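Local coordinates for synaptotagmin-4 (Rattus norvegicus, PDB 1W15), which acts in mobility and synaptic capture of neuronal dense core vesicles through its partner KIF1A, and is represented here by its C2B domain, at residues Val21-Gln26 with Lys134-Phe139; Gly130-Glu135 with Arg142-Trp147. All coordinates share one frame; numbering follows the deposited sequence. Where two conformers were deposited one is given.

Helix 128-138 of this C2B domain meets two neighbouring strands in two adjoining places. Contact 1 sets its C-terminal end beside strand 18-26; contact 2 sets its middle turns against strand 144-149. The centres of the two contacts are about 5 Å apart, and the strands are antiparallel neighbours in one sheet, joined where Leu23 N lies 2.8 Å from Ile144 O, a probable hydrogen bond. Neither contact contains a residue of the metal site formed by Asp52, Asp106, Ser107 and Glu108, although the Tyr25 side chain lies about 5 Å from a bound calcium ion.

Contact 1: residues Val21-Gln26 with Lys134-Phe139; sequences VSLCYQ and KEICDF
Leu23 and Tyr25, alternate residues on the same face of strand 18-26, both pack against Ile136 near the C-terminal end of helix 128-138. The apolar part of the contact rests on the branching of that isoleucine, modelled in two conformers of which one is described. Its CG1 lies anti to the carbonyl carbon (chi1 -74°), which divides the side chain between two neighbours. The longer branch runs to the leucine, where CD1 meets Leu23 CB at 3.6 Å and also touches Leu23 CD2; the two side chains meet at a slant. The shorter branch turns to the tyrosine, and Ile136 CG2 comes within 4.0 Å of Tyr25 CB. Leu95, from a loop, packs on both Ile136 and Tyr25, while the side chains of His132 and Trp133 of the same helix also pack on Leu23.

Polar links between the segments are indirect. One water accepts the backbone N-H of Tyr25, with its oxygen 2.8 Å from Tyr25 N. The same water is placed to donate to Ile136 O at 3.0 Å and to Phe139 O at 2.9 Å, although acceptors compete for its protons. A backbone hydrogen bond also joins Tyr25 to Arg141.

Within the helix, Lys134 NZ forms a salt bridge with Asp138 OD2 at 2.7 Å, one turn on; Asp138 OD2 receives it on its syn lone pair. Phe139, the first residue to leave helical geometry, still gives its N-H to Glu135 O at 2.8 Å.

The chemistry implies a seam in which side-chain packing joins the helix to the sheet, while one water takes the strand N-H and can donate to Ile136 O and Phe139 O, though perhaps not to both at once.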
ATOM      1  N   VAL A  21      -4.247  -3.175 -10.283  1.00 33.79           N
ATOM      2  CA  VAL A  21      -4.875  -1.998  -9.662  1.00 33.74           C
ATOM      3  C   VAL A  21      -5.687  -2.477  -8.457  1.00 33.55           C
ATOM      4  O   VAL A  21      -6.073  -3.650  -8.420  1.00 33.26           O
ATOM      5  CB  VAL A  21      -5.773  -1.167 -10.616  1.00 33.69           C
ATOM      6  CG1 VAL A  21      -4.926  -0.508 -11.758  1.00 32.29           C
ATOM      7  CG2 VAL A  21      -6.972  -2.000 -11.165  1.00 33.66           C
ATOM      8  N   SER A  22      -5.826  -1.620  -7.448  1.00 32.19           N
ATOM      9  CA  SER A  22      -6.645  -1.986  -6.280  1.00 34.81           C
ATOM     10  C   SER A  22      -7.626  -0.856  -6.050  1.00 35.71           C
ATOM     11  O   SER A  22      -7.244   0.328  -6.201  1.00 37.62           O
ATOM     12  CB  SER A  22      -5.745  -2.174  -5.032  1.00 32.57           C
ATOM     13  OG  SER A  22      -6.503  -2.580  -3.918  1.00 36.35           O
ATOM     14  N   LEU A  23      -8.886  -1.173  -5.717  1.00 34.43           N
ATOM     15  CA  LEU A  23      -9.876  -0.120  -5.502  1.00 33.60           C
ATOM     16  C   LEU A  23     -10.647  -0.442  -4.234  1.00 34.26           C
ATOM     17  O   LEU A  23     -10.733  -1.629  -3.873  1.00 33.75           O
ATOM     18  CB  LEU A  23     -10.857  -0.022  -6.686  1.00 33.86           C
ATOM     19  CG  LEU A  23     -10.339   0.630  -8.017  1.00 34.34           C
ATOM     20  CD1 LEU A  23      -9.622  -0.373  -8.834  1.00 35.86           C
ATOM     21  CD2 LEU A  23     -11.517   1.234  -8.810  1.00 38.32           C
ATOM     22  N   CYS A  24     -11.140   0.598  -3.556  1.00 33.34           N
ATOM     23  CA  CYS A  24     -11.941   0.455  -2.322  1.00 33.02           C
ATOM     24  C   CYS A  24     -13.020   1.533  -2.344  1.00 33.35           C
ATOM     25  O   CYS A  24     -12.702   2.731  -2.462  1.00 32.53           O
ATOM     26  CB  CYS A  24     -11.070   0.661  -1.072  1.00 32.37           C
ATOM     27  SG  CYS A  24     -12.011   0.528   0.427  1.00 35.46           S
ATOM     28  N   TYR A  25     -14.294   1.127  -2.237  1.00 33.20           N
ATOM     29  CA  TYR A  25     -15.405   2.077  -2.230  1.00 33.99           C
ATOM     30  C   TYR A  25     -15.837   2.311  -0.766  1.00 34.88           C
ATOM     31  O   TYR A  25     -16.298   1.402  -0.077  1.00 34.59           O
ATOM     32  CB  TYR A  25     -16.592   1.535  -3.033  1.00 34.59           C
ATOM     33  CG  TYR A  25     -17.848   2.400  -3.026  1.00 35.80           C
ATOM     34  CD1 TYR A  25     -17.763   3.790  -3.133  1.00 36.26           C
ATOM     35  CD2 TYR A  25     -19.138   1.816  -2.943  1.00 34.27           C
ATOM     36  CE1 TYR A  25     -18.916   4.603  -3.143  1.00 33.73           C
ATOM     37  CE2 TYR A  25     -20.301   2.624  -2.971  1.00 35.20           C
ATOM     38  CZ  TYR A  25     -20.171   4.008  -3.061  1.00 35.88           C
ATOM     39  OH  TYR A  25     -21.273   4.838  -3.074  1.00 32.64           O
ATOM     40  N   GLN A  26     -15.601   3.533  -0.311  1.00 36.38           N
ATOM     41  CA  GLN A  26     -15.968   3.990   1.033  1.00 39.12           C
ATOM     42  C   GLN A  26     -17.461   4.434   0.916  1.00 38.27           C
ATOM     43  O   GLN A  26     -17.746   5.632   0.821  1.00 38.21           O
ATOM     44  CB  GLN A  26     -14.923   5.089   1.544  1.00 39.04           C
ATOM     45  CG  GLN A  26     -13.422   4.876   1.236  1.00 45.81           C
ATOM     46  CD  GLN A  26     -12.385   5.458   2.215  1.00 54.46           C
ATOM     47  OE1 GLN A  26     -11.183   5.264   2.010  1.00 55.59           O
ATOM     48  NE2 GLN A  26     -12.626   6.155   3.319  1.00 59.14           N
ATOM     49  N   LYS A 134     -17.966  -5.007 -10.062  1.00 35.86           N
ATOM     50  CA  LYS A 134     -19.042  -5.675  -9.295  1.00 36.26           C
ATOM     51  C   LYS A 134     -18.617  -5.985  -7.837  1.00 36.19           C
ATOM     52  O   LYS A 134     -19.393  -5.814  -6.869  1.00 33.18           O
ATOM     53  CB  LYS A 134     -19.512  -6.933 -10.020  1.00 37.13           C
ATOM     54  CG  LYS A 134     -20.552  -7.702  -9.187  1.00 39.33           C
ATOM     55  CD  LYS A 134     -21.417  -8.655  -9.960  1.00 41.16           C
ATOM     56  CE  LYS A 134     -22.109  -9.652  -8.993  1.00 41.99           C
ATOM     57  NZ  LYS A 134     -23.065  -9.028  -7.951  1.00 40.64           N
ATOM     58  N   GLU A 135     -17.376  -6.448  -7.700  1.00 35.60           N
ATOM     59  CA  GLU A 135     -16.843  -6.885  -6.416  1.00 37.37           C
ATOM     60  C   GLU A 135     -16.682  -5.653  -5.500  1.00 37.11           C
ATOM     61  O   GLU A 135     -17.080  -5.698  -4.321  1.00 36.68           O
ATOM     62  CB  GLU A 135     -15.528  -7.658  -6.609  1.00 37.76           C
ATOM     63  CG  GLU A 135     -15.170  -8.562  -5.432  1.00 46.21           C
ATOM     64  CD  GLU A 135     -13.918  -9.412  -5.672  1.00 50.20           C
ATOM     65  OE1 GLU A 135     -13.559  -9.640  -6.845  1.00 51.72           O
ATOM     66  OE2 GLU A 135     -13.301  -9.863  -4.673  1.00 55.02           O
ATOM     67  N   ILE A 136     -16.150  -4.560  -6.081  0.50 37.65           N
ATOM     68  CA  ILE A 136     -16.015  -3.203  -5.481  0.50 38.71           C
ATOM     69  C   ILE A 136     -17.356  -2.637  -4.899  0.50 40.98           C
ATOM     70  O   ILE A 136     -17.397  -2.041  -3.740  0.50 42.60           O
ATOM     71  CB  ILE A 136     -15.429  -2.208  -6.559  0.50 39.06           C
ATOM     72  CG1 ILE A 136     -13.923  -2.463  -6.799  0.50 38.94           C
ATOM     73  CG2 ILE A 136     -15.680  -0.751  -6.199  0.50 39.30           C
ATOM     74  CD1 ILE A 136     -13.459  -2.042  -8.212  0.50 33.58           C
ATOM     75  N   CYS A 137     -18.430  -2.839  -5.672  1.00 38.49           N
ATOM     76  CA  CYS A 137     -19.775  -2.460  -5.269  1.00 37.93           C
ATOM     77  C   CYS A 137     -20.378  -3.454  -4.290  1.00 36.33           C
ATOM     78  O   CYS A 137     -21.138  -3.078  -3.392  1.00 35.49           O
ATOM     79  CB  CYS A 137     -20.662  -2.335  -6.491  1.00 37.21           C
ATOM     80  SG  CYS A 137     -20.115  -1.033  -7.609  1.00 41.16           S
ATOM     81  N   ASP A 138     -20.052  -4.729  -4.449  1.00 38.10           N
ATOM     82  CA  ASP A 138     -20.580  -5.759  -3.521  1.00 38.54           C
ATOM     83  C   ASP A 138     -19.900  -5.727  -2.139  1.00 39.31           C
ATOM     84  O   ASP A 138     -20.511  -6.156  -1.152  1.00 39.38           O
ATOM     85  CB  ASP A 138     -20.486  -7.180  -4.106  1.00 37.71           C
ATOM     86  CG  ASP A 138     -21.493  -7.434  -5.229  1.00 39.16           C
ATOM     87  OD1 ASP A 138     -22.445  -6.635  -5.444  1.00 41.62           O
ATOM     88  OD2 ASP A 138     -21.354  -8.401  -5.985  1.00 42.04           O
ATOM     89  N   PHE A 139     -18.638  -5.247  -2.078  1.00 38.60           N
ATOM     90  CA  PHE A 139     -17.864  -5.237  -0.854  1.00 37.26           C
ATOM     91  C   PHE A 139     -17.339  -3.850  -0.488  1.00 38.65           C
ATOM     92  O   PHE A 139     -16.084  -3.622  -0.522  1.00 38.40           O
ATOM     93  CB  PHE A 139     -16.703  -6.224  -0.954  1.00 37.80           C
ATOM     94  CG  PHE A 139     -17.127  -7.688  -1.044  1.00 37.74           C
ATOM     95  CD1 PHE A 139     -17.389  -8.287  -2.269  1.00 38.36           C
ATOM     96  CD2 PHE A 139     -17.252  -8.451   0.112  1.00 38.73           C
ATOM     97  CE1 PHE A 139     -17.754  -9.656  -2.362  1.00 41.24           C
ATOM     98  CE2 PHE A 139     -17.657  -9.805   0.034  1.00 36.22           C
ATOM     99  CZ  PHE A 139     -17.884 -10.403  -1.193  1.00 37.47           C
TER
HETATM  100  O   HOH W   1     -14.943  -1.557  -2.157  1.00 34.20           O

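Contact 2: residues Gly130-Glu135 with Arg142-Trp147; sequences GGHWKE and RQIAKW
His132, Lys146 and Ile144 form the heart of this contact, with the histidine held at an edge and over a face at once. Its CG stands anti to the backbone N (chi1 -166°), carrying the imidazole out over strand 144-149. There NE2 donates to Ile144 O at 3.2 Å. The oxygen lies almost in the ring plane, but the nitrogen stands well above the carbonyl plane, and so the bond does not follow a lone pair of the oxygen. ND1 is hydrogen-bonded to His148, whose ring runs nearly parallel, so both nitrogens help to fix the rotation of the ring.

Lys146 lies over one ring face: its CG sits 3.6 Å from the centroid of the His132 ring, a CH-pi contact. Beyond it the chain bends at chi4 (-51°), bringing NZ within 2.8 Å of Glu135 OE1 in a salt bridge on the syn side but tilted out of the carboxylate plane. Ile144, also modelled in two conformers, supplies apolar packing, its CD1 3.7 Å from Glu135 CG. Gln26 of the third subunit packs on Glu135, Ile144 and Lys146.

The axes of 130-135 and 144-147 approach to 9.6 Å and run antiparallel, at 175°. This is the C2B arrangement of synaptotagmins, in which a helix inserted before the last strand folds back along it, at the edge of the beta sandwich.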
ATOM      1  N   GLY A 130     -15.545  -5.228 -15.686  1.00 47.96           N
ATOM      2  CA  GLY A 130     -16.845  -5.625 -15.146  1.00 45.40           C
ATOM      3  C   GLY A 130     -16.866  -6.373 -13.804  1.00 43.89           C
ATOM      4  O   GLY A 130     -17.578  -5.967 -12.863  1.00 42.23           O
ATOM      5  N   GLY A 131     -16.125  -7.481 -13.706  1.00 42.21           N
ATOM      6  CA  GLY A 131     -16.170  -8.308 -12.469  1.00 40.06           C
ATOM      7  C   GLY A 131     -15.493  -7.617 -11.286  1.00 38.51           C
ATOM      8  O   GLY A 131     -15.899  -7.754 -10.130  1.00 37.75           O
ATOM      9  N   HIS A 132     -14.426  -6.878 -11.577  1.00 37.93           N
ATOM     10  CA  HIS A 132     -13.696  -6.166 -10.535  1.00 37.99           C
ATOM     11  C   HIS A 132     -14.619  -5.070  -9.967  1.00 37.46           C
ATOM     12  O   HIS A 132     -14.762  -4.937  -8.763  1.00 34.74           O
ATOM     13  CB  HIS A 132     -12.388  -5.568 -11.110  1.00 36.71           C
ATOM     14  CG  HIS A 132     -11.423  -5.099 -10.049  1.00 37.85           C
ATOM     15  ND1 HIS A 132     -10.132  -4.685 -10.338  1.00 36.01           N
ATOM     16  CD2 HIS A 132     -11.567  -4.958  -8.705  1.00 37.46           C
ATOM     17  CE1 HIS A 132      -9.519  -4.324  -9.221  1.00 36.35           C
ATOM     18  NE2 HIS A 132     -10.364  -4.487  -8.210  1.00 38.34           N
ATOM     19  N   TRP A 133     -15.283  -4.325 -10.869  1.00 36.56           N
ATOM     20  CA  TRP A 133     -16.249  -3.303 -10.427  1.00 37.05           C
ATOM     21  C   TRP A 133     -17.426  -3.880  -9.619  1.00 35.88           C
ATOM     22  O   TRP A 133     -17.849  -3.294  -8.629  1.00 33.74           O
ATOM     23  CB  TRP A 133     -16.814  -2.568 -11.618  1.00 37.37           C
ATOM     24  CG  TRP A 133     -17.418  -1.231 -11.281  1.00 37.96           C
ATOM     25  CD1 TRP A 133     -18.768  -0.881 -11.317  1.00 38.41           C
ATOM     26  CD2 TRP A 133     -16.716  -0.055 -10.863  1.00 38.13           C
ATOM     27  NE1 TRP A 133     -18.904   0.450 -10.994  1.00 37.53           N
ATOM     28  CE2 TRP A 133     -17.672   0.976 -10.701  1.00 38.07           C
ATOM     29  CE3 TRP A 133     -15.364   0.241 -10.629  1.00 38.92           C
ATOM     30  CZ2 TRP A 133     -17.321   2.272 -10.303  1.00 38.78           C
ATOM     31  CZ3 TRP A 133     -15.013   1.541 -10.237  1.00 39.20           C
ATOM     32  CH2 TRP A 133     -15.997   2.537 -10.077  1.00 39.87           C
ATOM     33  N   LYS A 134     -17.966  -5.007 -10.062  1.00 35.86           N
ATOM     34  CA  LYS A 134     -19.042  -5.675  -9.295  1.00 36.26           C
ATOM     35  C   LYS A 134     -18.617  -5.985  -7.837  1.00 36.19           C
ATOM     36  O   LYS A 134     -19.393  -5.814  -6.869  1.00 33.18           O
ATOM     37  CB  LYS A 134     -19.512  -6.933 -10.020  1.00 37.13           C
ATOM     38  CG  LYS A 134     -20.552  -7.702  -9.187  1.00 39.33           C
ATOM     39  CD  LYS A 134     -21.417  -8.655  -9.960  1.00 41.16           C
ATOM     40  CE  LYS A 134     -22.109  -9.652  -8.993  1.00 41.99           C
ATOM     41  NZ  LYS A 134     -23.065  -9.028  -7.951  1.00 40.64           N
ATOM     42  N   GLU A 135     -17.376  -6.448  -7.700  1.00 35.60           N
ATOM     43  CA  GLU A 135     -16.843  -6.885  -6.416  1.00 37.37           C
ATOM     44  C   GLU A 135     -16.682  -5.653  -5.500  1.00 37.11           C
ATOM     45  O   GLU A 135     -17.080  -5.698  -4.321  1.00 36.68           O
ATOM     46  CB  GLU A 135     -15.528  -7.658  -6.609  1.00 37.76           C
ATOM     47  CG  GLU A 135     -15.170  -8.562  -5.432  1.00 46.21           C
ATOM     48  CD  GLU A 135     -13.918  -9.412  -5.672  1.00 50.20           C
ATOM     49  OE1 GLU A 135     -13.559  -9.640  -6.845  1.00 51.72           O
ATOM     50  OE2 GLU A 135     -13.301  -9.863  -4.673  1.00 55.02           O
ATOM     51  N   ARG A 142     -13.809  -2.730   1.427  1.00 37.86           N
ATOM     52  CA  ARG A 142     -12.741  -3.693   1.272  1.00 37.75           C
ATOM     53  C   ARG A 142     -11.842  -3.244   0.091  1.00 36.73           C
ATOM     54  O   ARG A 142     -12.338  -2.763  -0.907  1.00 37.76           O
ATOM     55  CB  ARG A 142     -13.229  -5.101   0.946  1.00 38.30           C
ATOM     56  CG  ARG A 142     -14.039  -5.749   2.106  1.00 43.98           C
ATOM     57  CD  ARG A 142     -13.606  -5.362   3.578  1.00 49.31           C
ATOM     58  NE  ARG A 142     -14.621  -5.835   4.536  1.00 58.81           N
ATOM     59  CZ  ARG A 142     -15.615  -5.097   5.069  1.00 60.28           C
ATOM     60  NH1 ARG A 142     -15.746  -3.820   4.812  1.00 58.90           N
ATOM     61  NH2 ARG A 142     -16.484  -5.661   5.901  1.00 64.92           N
ATOM     62  N   GLN A 143     -10.538  -3.210   0.282  0.50 36.94           N
ATOM     63  CA  GLN A 143      -9.665  -2.884  -0.856  0.50 36.03           C
ATOM     64  C   GLN A 143      -9.529  -4.174  -1.609  0.50 34.73           C
ATOM     65  O   GLN A 143      -9.310  -5.215  -0.998  0.50 34.48           O
ATOM     66  CB  GLN A 143      -8.290  -2.443  -0.397  0.50 37.10           C
ATOM     67  CG  GLN A 143      -8.082  -0.976  -0.493  0.50 38.39           C
ATOM     68  CD  GLN A 143      -7.239  -0.589  -1.683  0.50 42.45           C
ATOM     69  OE1 GLN A 143      -7.731  -0.565  -2.808  0.50 38.89           O
ATOM     70  NE2 GLN A 143      -5.969  -0.226  -1.428  0.50 42.29           N
ATOM     71  N   ILE A 144      -9.741  -4.134  -2.916  0.50 33.32           N
ATOM     72  CA  ILE A 144      -9.631  -5.349  -3.712  0.50 33.00           C
ATOM     73  C   ILE A 144      -8.652  -5.045  -4.852  0.50 33.15           C
ATOM     74  O   ILE A 144      -8.787  -4.006  -5.498  0.50 31.50           O
ATOM     75  CB  ILE A 144     -10.993  -5.748  -4.301  0.50 32.12           C
ATOM     76  CG1 ILE A 144     -12.071  -5.892  -3.199  0.50 33.77           C
ATOM     77  CG2 ILE A 144     -10.876  -7.040  -5.161  0.50 30.39           C
ATOM     78  CD1 ILE A 144     -13.514  -5.762  -3.762  0.50 30.70           C
ATOM     79  N   ALA A 145      -7.708  -5.963  -5.071  1.00 33.09           N
ATOM     80  CA  ALA A 145      -6.626  -5.835  -6.116  1.00 34.36           C
ATOM     81  C   ALA A 145      -6.755  -6.921  -7.163  1.00 35.64           C
ATOM     82  O   ALA A 145      -7.046  -8.090  -6.801  1.00 35.25           O
ATOM     83  CB  ALA A 145      -5.256  -5.890  -5.472  1.00 33.28           C
ATOM     84  N   LYS A 146      -6.603  -6.574  -8.462  1.00 33.84           N
ATOM     85  CA  LYS A 146      -6.660  -7.573  -9.535  1.00 35.03           C
ATOM     86  C   LYS A 146      -5.743  -7.121 -10.657  1.00 34.32           C
ATOM     87  O   LYS A 146      -5.618  -5.907 -10.891  1.00 32.66           O
ATOM     88  CB  LYS A 146      -8.051  -7.723 -10.178  1.00 35.77           C
ATOM     89  CG  LYS A 146      -9.183  -8.048  -9.211  1.00 44.90           C
ATOM     90  CD  LYS A 146     -10.453  -8.598  -9.965  1.00 52.83           C
ATOM     91  CE  LYS A 146     -11.562  -8.958  -8.943  1.00 56.26           C
ATOM     92  NZ  LYS A 146     -10.982  -9.853  -7.868  1.00 57.97           N
ATOM     93  N   TRP A 147      -5.146  -8.106 -11.301  1.00 33.82           N
ATOM     94  CA  TRP A 147      -4.452  -7.932 -12.600  1.00 33.94           C
ATOM     95  C   TRP A 147      -5.464  -7.910 -13.733  1.00 34.73           C
ATOM     96  O   TRP A 147      -6.432  -8.692 -13.728  1.00 34.15           O
ATOM     97  CB  TRP A 147      -3.503  -9.101 -12.830  1.00 33.49           C
ATOM     98  CG  TRP A 147      -2.179  -8.999 -12.127  1.00 34.11           C
ATOM     99  CD1 TRP A 147      -1.731  -9.751 -11.040  1.00 32.28           C
ATOM    100  CD2 TRP A 147      -1.100  -8.121 -12.481  1.00 33.46           C
ATOM    101  NE1 TRP A 147      -0.448  -9.365 -10.707  1.00 35.42           N
ATOM    102  CE2 TRP A 147      -0.014  -8.400 -11.587  1.00 33.42           C
ATOM    103  CE3 TRP A 147      -0.932  -7.126 -13.488  1.00 34.85           C
ATOM    104  CZ2 TRP A 147       1.233  -7.708 -11.643  1.00 35.18           C
ATOM    105  CZ3 TRP A 147       0.299  -6.459 -13.572  1.00 33.38           C
ATOM    106  CH2 TRP A 147       1.365  -6.739 -12.624  1.00 35.49           C
TER